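Local coordinates for tryptophanyl-tRNA synthetase (Campylobacter jejuni subsp. jejuni, PDB 3TZL), which binds tryptophan and, as expected of a class I aminoacyl-tRNA synthetase, joins it to tRNA(Trp) at the expense of ATP, at residues B[234-237]-B[238-242]; B[265-268]-B[269-273]; B[301-304]-B[305-308]; B[310-313]-B[314-318]. One frame throughout, in Å; residues are numbered along the deposited sequence.

Contact 1 of 4, residues B[234-237]-B[238-242]; sequences NIFK and IAKLF
Phe236 and Lys240, one helical turn apart, cross obliquely, the lysine methylenes meeting one border of the ring. CG and CD of Lys240 each come within 3.6 Å of Phe236 CE2, in an oblique approach. The phenylalanine reaches this position by swinging CG away from its own N (chi1 -174°), while the lysine bends twice near its end and keeps its aliphatic part by the ring. His230 and Tyr255 also meet the Phe236 ring edge-to-face. On another side of the helix Ile238 lies over the preceding turn, its CG1 3.1 Å from Asn234 O. That oxygen accepts Ile238 N at 3.0 Å. Ala239 N and Lys240 N bond in the same way, to Ile235 O at 2.8 Å and to Phe236 O at 2.9 Å. The ammonium of Lys237 turns back to Glu231 O. Ile238 and Leu241 both rest on Ile18 of the predicted HIGH region, and the Ile238 side chain lies about 5 Å from that of Met193: a short helix packed beside the HIGH and KMSKS elements of the class I nucleotide site.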
# COMPACT_ATOMS: atom_id res chain seq x y z
N ASN B 234 -46.80 12.41 5.10
CA ASN B 234 -45.34 12.41 5.10
C ASN B 234 -44.77 13.68 5.69
O ASN B 234 -43.64 13.68 6.18
CB ASN B 234 -44.81 12.18 3.68
CG ASN B 234 -45.20 10.83 3.13
OD1 ASN B 234 -45.25 9.84 3.87
ND2 ASN B 234 -45.50 10.77 1.84
N ILE B 235 -45.52 14.77 5.63
CA ILE B 235 -45.08 15.98 6.30
C ILE B 235 -45.03 15.66 7.79
O ILE B 235 -44.02 15.85 8.45
CB ILE B 235 -46.05 17.17 6.09
CG1 ILE B 235 -46.36 17.36 4.60
CG2 ILE B 235 -45.46 18.44 6.66
CD1 ILE B 235 -47.49 18.33 4.37
N PHE B 236 -46.12 15.12 8.32
CA PHE B 236 -46.16 14.81 9.74
C PHE B 236 -45.07 13.80 10.12
O PHE B 236 -44.34 14.03 11.07
CB PHE B 236 -47.53 14.31 10.17
CG PHE B 236 -47.65 14.12 11.65
CD1 PHE B 236 -48.06 15.18 12.46
CD2 PHE B 236 -47.36 12.90 12.23
CE1 PHE B 236 -48.17 15.01 13.83
CE2 PHE B 236 -47.48 12.73 13.60
CZ PHE B 236 -47.88 13.78 14.40
N LYS B 237 -44.97 12.71 9.37
CA LYS B 237 -43.97 11.68 9.63
C LYS B 237 -42.56 12.25 9.69
O LYS B 237 -41.75 11.85 10.53
CB LYS B 237 -44.03 10.58 8.58
CG LYS B 237 -45.26 9.70 8.63
CD LYS B 237 -45.21 8.66 7.52
CE LYS B 237 -46.23 7.54 7.73
NZ LYS B 237 -47.62 8.05 7.90
N ILE B 238 -42.26 13.19 8.79
CA ILE B 238 -40.96 13.84 8.80
C ILE B 238 -40.83 14.89 9.92
O ILE B 238 -39.77 15.02 10.53
CB ILE B 238 -40.64 14.48 7.43
CG1 ILE B 238 -40.53 13.40 6.36
CG2 ILE B 238 -39.32 15.27 7.48
CD1 ILE B 238 -40.50 13.96 4.97
N ALA B 239 -41.91 15.61 10.20
CA ALA B 239 -41.88 16.59 11.29
C ALA B 239 -41.59 15.94 12.64
O ALA B 239 -40.92 16.54 13.48
CB ALA B 239 -43.19 17.36 11.34
N LYS B 240 -42.09 14.72 12.84
CA LYS B 240 -41.93 13.99 14.10
C LYS B 240 -40.48 13.94 14.57
O LYS B 240 -40.21 13.97 15.78
CB LYS B 240 -42.43 12.54 13.97
CG LYS B 240 -43.93 12.41 13.78
CD LYS B 240 -44.31 10.98 13.44
CE LYS B 240 -44.08 10.03 14.61
NZ LYS B 240 -45.04 10.28 15.72
N LEU B 241 -39.56 13.87 13.61
CA LEU B 241 -38.14 13.70 13.87
C LEU B 241 -37.56 14.88 14.62
O LEU B 241 -36.55 14.77 15.31
CB LEU B 241 -37.39 13.55 12.55
CG LEU B 241 -37.78 12.38 11.64
CD1 LEU B 241 -37.08 12.49 10.31
CD2 LEU B 241 -37.41 11.06 12.32
N PHE B 242 -38.20 16.03 14.46
CA PHE B 242 -37.70 17.29 14.99
C PHE B 242 -38.50 17.75 16.20
O PHE B 242 -38.20 18.80 16.78
CB PHE B 242 -37.75 18.37 13.90
CG PHE B 242 -36.99 18.00 12.64
CD1 PHE B 242 -35.65 18.32 12.49
CD2 PHE B 242 -37.63 17.33 11.60
CE1 PHE B 242 -34.96 17.99 11.35
CE2 PHE B 242 -36.94 17.00 10.44
CZ PHE B 242 -35.61 17.33 10.32

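Contact 2 of 4, residues B[265-268]-B[269-273]; sequences FKIY and LNELV
Lys266 O is gripped twice by Asn270, whose backbone N and side-chain ND2 approach from opposite faces of the carbonyl plane, each at 2.9 Å. The backbone bond is the straighter of the two, with an N-H...O angle of 167°. ND2 comes from well above the plane instead, because chi1 of -84° folds the amide back along the helix, and this second bond fixes the turn of the amide. Backbone donors also serve the other carbonyls: Leu269 N reaches Phe265 O at 2.7 Å, Glu271 N reaches Ile267 O at 3.2 Å, and Leu272 N reaches Tyr268 O at 3.0 Å. Leu272 also sets its CG over one face of the Tyr268 ring, 4.2 Å from the centroid, in a CH-pi contact. Its CD1 leans to the ring border, 3.6 Å from Tyr268 CE2. Arg254 adds a cation-pi contact to the same ring. The ammonium of Lys266 is held by Ser215 O and Ile217 O. Helix 262-276 thus lies among three others: Asn270 faces helix 207-215, Leu269 packs on helix 234-239, and Phe265 and Tyr268 meet Leu251 of helix 245-257.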
# COMPACT_ATOMS: atom_id res chain seq x y z
N PHE B 265 -48.60 23.51 6.60
CA PHE B 265 -47.77 22.55 7.34
C PHE B 265 -46.37 22.41 6.74
O PHE B 265 -45.38 22.26 7.47
CB PHE B 265 -48.47 21.19 7.45
CG PHE B 265 -49.68 21.20 8.34
CD1 PHE B 265 -49.64 21.85 9.57
CD2 PHE B 265 -50.87 20.60 7.94
CE1 PHE B 265 -50.76 21.88 10.40
CE2 PHE B 265 -51.99 20.63 8.76
CZ PHE B 265 -51.94 21.26 9.99
N LYS B 266 -46.27 22.49 5.42
CA LYS B 266 -44.96 22.46 4.77
C LYS B 266 -44.16 23.69 5.16
O LYS B 266 -42.95 23.59 5.43
CB LYS B 266 -45.11 22.37 3.25
CG LYS B 266 -45.48 21.01 2.75
CD LYS B 266 -45.92 21.04 1.30
CE LYS B 266 -45.68 19.67 0.63
NZ LYS B 266 -46.29 19.58 -0.74
N ILE B 267 -44.82 24.84 5.17
CA ILE B 267 -44.19 26.09 5.61
C ILE B 267 -43.64 25.93 7.02
O ILE B 267 -42.49 26.31 7.31
CB ILE B 267 -45.20 27.26 5.57
CG1 ILE B 267 -45.43 27.72 4.13
CG2 ILE B 267 -44.68 28.42 6.42
CD1 ILE B 267 -46.42 28.84 3.99
N TYR B 268 -44.47 25.35 7.89
CA TYR B 268 -44.07 24.99 9.24
C TYR B 268 -42.87 24.04 9.25
O TYR B 268 -41.93 24.25 10.00
CB TYR B 268 -45.26 24.36 9.99
CG TYR B 268 -44.92 23.90 11.39
CD1 TYR B 268 -44.45 24.80 12.33
CD2 TYR B 268 -45.09 22.58 11.78
CE1 TYR B 268 -44.13 24.39 13.62
CE2 TYR B 268 -44.79 22.16 13.06
CZ TYR B 268 -44.31 23.08 13.98
OH TYR B 268 -43.99 22.68 15.26
N LEU B 269 -42.91 23.00 8.41
CA LEU B 269 -41.81 22.04 8.36
C LEU B 269 -40.49 22.73 8.04
O LEU B 269 -39.47 22.43 8.65
CB LEU B 269 -42.09 20.90 7.37
CG LEU B 269 -41.01 19.81 7.33
CD1 LEU B 269 -40.68 19.31 8.73
CD2 LEU B 269 -41.43 18.64 6.45
N ASN B 270 -40.52 23.65 7.07
CA ASN B 270 -39.35 24.47 6.77
C ASN B 270 -38.77 25.17 7.99
O ASN B 270 -37.56 25.11 8.23
CB ASN B 270 -39.68 25.53 5.71
CG ASN B 270 -39.58 24.99 4.31
OD1 ASN B 270 -38.52 25.04 3.70
ND2 ASN B 270 -40.69 24.47 3.79
N GLU B 271 -39.64 25.81 8.77
CA GLU B 271 -39.22 26.47 10.01
C GLU B 271 -38.55 25.50 10.98
O GLU B 271 -37.53 25.84 11.58
CB GLU B 271 -40.40 27.13 10.71
CG GLU B 271 -41.07 28.22 9.90
CD GLU B 271 -42.24 28.87 10.64
OE1 GLU B 271 -42.45 28.56 11.84
OE2 GLU B 271 -42.95 29.69 10.03
N LEU B 272 -39.15 24.33 11.16
CA LEU B 272 -38.58 23.29 12.02
C LEU B 272 -37.19 22.86 11.58
O LEU B 272 -36.25 22.83 12.38
CB LEU B 272 -39.48 22.05 12.05
CG LEU B 272 -40.69 22.14 12.97
CD1 LEU B 272 -41.46 20.83 12.93
CD2 LEU B 272 -40.22 22.47 14.39
N VAL B 273 -37.05 22.52 10.30
CA VAL B 273 -35.77 22.05 9.79
C VAL B 273 -34.70 23.15 9.84
O VAL B 273 -33.58 22.91 10.29
CB VAL B 273 -35.90 21.44 8.37
CG1 VAL B 273 -34.52 21.06 7.81
CG2 VAL B 273 -36.83 20.22 8.42

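Contact 3 of 4, residues B[301-304]-B[305-308]; sequences GATK and ARKI
The guanidinium of Arg306 is laid back over the preceding turn, with Ala302 O over one of its faces, 3.9 Å from the plane and displaced toward the rim. Around the group, NH1 comes 3.7 Å from Ala302 CB, and NH2 meets Thr303 at a slant, 3.8 Å from its CA and 4.0 Å from its CG2. Two torsions bring this about: CG points away from the backbone N (chi1 173°), and the chain then kinks at chi3 (-54°), so that the guanidinium returns along the helix toward its N-terminal end. NH1 is held there by Asp84 O. Ala302 O, besides lying over the flat group, accepts Arg306 N at 2.8 Å. Thr303 O takes Lys307 N at 3.2 Å, and Gly301 O takes Ala305 N at 3.1 Å. The hydroxyl of Thr303 sits between its own N and carbonyl carbon, from where OG1 bonds to Phe300 O. Lys304 sends its NZ to Pro74 O and Ser77 O, just ahead of strand 78-81. Ala305 rests on Val78 and Trp80 of that strand and on Phe138, which Ile308 touches as well. The side chain of Ala305 is about 13 Å from the bound tryptophan. This is the arrangement of a helix laid against a strand of the parallel sheet in the Rossmann-type catalytic domain of class I synthetases.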
# COMPACT_ATOMS: atom_id res chain seq x y z
N GLY B 301 -6.66 15.56 16.10
CA GLY B 301 -7.15 14.20 16.03
C GLY B 301 -6.04 13.27 15.55
O GLY B 301 -5.81 12.20 16.12
N ALA B 302 -5.34 13.71 14.51
CA ALA B 302 -4.27 12.91 13.93
C ALA B 302 -3.16 12.61 14.93
O ALA B 302 -2.62 11.51 14.92
CB ALA B 302 -3.72 13.55 12.67
N THR B 303 -2.85 13.54 15.83
CA THR B 303 -1.78 13.30 16.80
C THR B 303 -2.15 12.22 17.81
O THR B 303 -1.29 11.48 18.28
CB THR B 303 -1.34 14.57 17.59
OG1 THR B 303 -2.34 14.92 18.56
CG2 THR B 303 -1.06 15.73 16.66
N LYS B 304 -3.43 12.15 18.15
CA LYS B 304 -3.89 11.15 19.10
C LYS B 304 -3.88 9.76 18.46
O LYS B 304 -3.46 8.78 19.07
CB LYS B 304 -5.28 11.51 19.63
CG LYS B 304 -5.27 12.75 20.55
CD LYS B 304 -6.56 12.87 21.36
CE LYS B 304 -7.75 13.33 20.49
NZ LYS B 304 -8.99 13.40 21.33
N ALA B 305 -4.32 9.69 17.21
CA ALA B 305 -4.35 8.42 16.50
C ALA B 305 -2.93 7.98 16.15
O ALA B 305 -2.60 6.81 16.30
CB ALA B 305 -5.21 8.52 15.25
N ARG B 306 -2.10 8.92 15.70
CA ARG B 306 -0.72 8.64 15.30
C ARG B 306 0.13 8.07 16.46
O ARG B 306 0.98 7.23 16.24
CB ARG B 306 -0.06 9.89 14.70
CG ARG B 306 1.42 9.80 14.38
CD ARG B 306 1.97 11.12 13.82
NE ARG B 306 1.20 11.59 12.66
CZ ARG B 306 0.50 12.73 12.64
NH1 ARG B 306 -0.18 13.08 11.55
NH2 ARG B 306 0.48 13.50 13.70
N LYS B 307 -0.12 8.53 17.67
CA LYS B 307 0.65 8.04 18.81
C LYS B 307 0.37 6.56 18.99
O LYS B 307 1.26 5.78 19.28
CB LYS B 307 0.29 8.78 20.09
CG LYS B 307 0.98 8.25 21.35
CD LYS B 307 0.51 9.06 22.54
CE LYS B 307 1.05 8.55 23.87
NZ LYS B 307 2.48 8.89 24.06
N ILE B 308 -0.88 6.19 18.79
CA ILE B 308 -1.30 4.81 18.93
C ILE B 308 -0.73 3.99 17.79
O ILE B 308 -0.21 2.89 18.00
CB ILE B 308 -2.82 4.72 19.00
CG1 ILE B 308 -3.29 5.24 20.36
CG2 ILE B 308 -3.29 3.28 18.80
CD1 ILE B 308 -4.78 5.48 20.44

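Contact 4 of 4, residues B[310-313]-B[314-318]; sequences QEKM and QKIYE
Residues 310-318 are helical throughout, with Gln314 N bonding to Gln310 O, Ile316 N to Lys312 O and Tyr317 N to Met313 O, the last at 2.7 Å. Met313, present as selenomethionine, is bent at its second and third torsions, a curled shape that carries its CE forward along the helix. There the methyl lies 3.9 Å from Tyr317 CE1 and 4.2 Å from Ile316 CG2, an apolar corner to which Ile94 of helix 87-96 adds its side chain. The Tyr317 ring leans back over the Met313 carbonyl, with CD1 3.2 Å from Met313 O, an oblique approach made by chi1 of -86° and a small chi2 (18°). Helix 291-320, the last of the chain, here packs on helix 87-96, Met313 and Ile316 both touching Ile94, and reaches the homodimer interface: the Tyr317 hydroxyl bonds to Glu90 OE2 of its own chain and to Lys86 NZ of the second subunit. Nearby, Lys312 CG passes 4.2 Å from Ile316 CG1, and both residues pack against Phe171. The lysine then doubles over at its second and third torsions and is buried, its charge met by a salt bridge to Asp139 and a hydrogen bond to Ile170 O. Gln314, at the exposed side, lays its CG 3.3 Å from Gln310 O.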
# COMPACT_ATOMS: atom_id res chain seq x y z
N GLN B 310 1.93 4.64 16.07
CA GLN B 310 3.39 4.54 16.21
C GLN B 310 3.76 3.46 17.19
O GLN B 310 4.73 2.74 16.97
CB GLN B 310 4.01 5.86 16.66
CG GLN B 310 4.12 6.90 15.56
CD GLN B 310 4.59 8.25 16.09
OE1 GLN B 310 4.64 8.47 17.31
NE2 GLN B 310 4.92 9.16 15.18
N GLU B 311 3.00 3.35 18.27
CA GLU B 311 3.25 2.31 19.25
C GLU B 311 3.05 0.91 18.62
O GLU B 311 3.84 -0.00 18.86
CB GLU B 311 2.36 2.51 20.47
CG GLU B 311 2.74 3.74 21.29
CD GLU B 311 1.75 4.06 22.40
OE1 GLU B 311 0.52 3.89 22.21
OE2 GLU B 311 2.20 4.51 23.48
N LYS B 312 2.02 0.75 17.80
CA LYS B 312 1.77 -0.54 17.17
C LYS B 312 2.89 -0.83 16.18
O LYS B 312 3.44 -1.94 16.18
CB LYS B 312 0.41 -0.58 16.46
CG LYS B 312 0.15 -1.87 15.68
CD LYS B 312 0.06 -3.05 16.65
CE LYS B 312 -1.24 -3.00 17.46
NZ LYS B 312 -1.29 -3.94 18.63
N MSE B 313 3.25 0.16 15.38
CA MSE B 313 4.33 -0.04 14.40
C MSE B 313 5.69 -0.38 15.01
O MSE B 313 6.45 -1.10 14.41
CB MSE B 313 4.45 1.15 13.43
CG MSE B 313 3.21 1.32 12.50
SE MSE B 313 2.53 -0.33 11.63
CE MSE B 313 3.94 -0.66 10.32
N GLN B 314 5.98 0.14 16.20
CA GLN B 314 7.23 -0.20 16.90
C GLN B 314 7.29 -1.71 17.16
O GLN B 314 8.34 -2.34 17.03
CB GLN B 314 7.35 0.58 18.22
CG GLN B 314 7.80 2.03 18.04
CD GLN B 314 7.56 2.91 19.28
OE1 GLN B 314 7.39 2.42 20.41
NE2 GLN B 314 7.54 4.22 19.06
N LYS B 315 6.14 -2.28 17.53
CA LYS B 315 6.04 -3.72 17.74
C LYS B 315 6.15 -4.47 16.43
O LYS B 315 6.86 -5.48 16.34
CB LYS B 315 4.71 -4.06 18.42
CG LYS B 315 4.62 -3.54 19.85
CD LYS B 315 3.27 -3.90 20.45
CE LYS B 315 3.14 -3.42 21.89
NZ LYS B 315 1.79 -3.77 22.43
N ILE B 316 5.44 -3.99 15.41
CA ILE B 316 5.49 -4.62 14.10
C ILE B 316 6.91 -4.61 13.52
O ILE B 316 7.35 -5.59 12.93
CB ILE B 316 4.57 -3.93 13.12
CG1 ILE B 316 3.11 -4.01 13.61
CG2 ILE B 316 4.74 -4.51 11.71
CD1 ILE B 316 2.54 -5.35 13.56
N TYR B 317 7.60 -3.48 13.69
CA TYR B 317 8.95 -3.32 13.18
C TYR B 317 9.91 -4.35 13.75
O TYR B 317 10.79 -4.85 13.04
CB TYR B 317 9.51 -1.93 13.53
CG TYR B 317 9.14 -0.84 12.55
CD1 TYR B 317 8.09 -1.00 11.67
CD2 TYR B 317 9.88 0.36 12.50
CE1 TYR B 317 7.76 -0.00 10.76
CE2 TYR B 317 9.55 1.37 11.59
CZ TYR B 317 8.48 1.18 10.73
OH TYR B 317 8.13 2.16 9.83
N GLU B 318 9.75 -4.65 15.03
CA GLU B 318 10.59 -5.66 15.66
C GLU B 318 10.38 -7.03 15.01
O GLU B 318 11.34 -7.81 14.87
CB GLU B 318 10.35 -5.72 17.17
CG GLU B 318 11.21 -6.76 17.90
CD GLU B 318 12.69 -6.36 18.05
OE1 GLU B 318 13.14 -5.39 17.40
OE2 GLU B 318 13.42 -7.02 18.83

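Overall arrangement
The four contacts form two groups on opposite sides of the chain's centre. Contacts 1 and 2 lie on separate helices that touch, Ile235 CD1 meeting Lys266 CG at 3.7 Å and Phe242 CZ meeting Val273 CG2 at 3.7 Å. Contacts 3 and 4 follow one another on helix 291-320, with centres about 14 Å apart. Contact 1 is mostly buried, near the nucleotide; the others are partly buried. Aromatic groups against aliphatic chains mark contacts 1, 2 and 4, whereas contact 3 relies on a folded arginine and small residues. Lysine ends bind backbone carbonyls in all four contacts; the buried Lys312 of contact 4 adds a salt bridge, and contact 4 alone meets the second subunit.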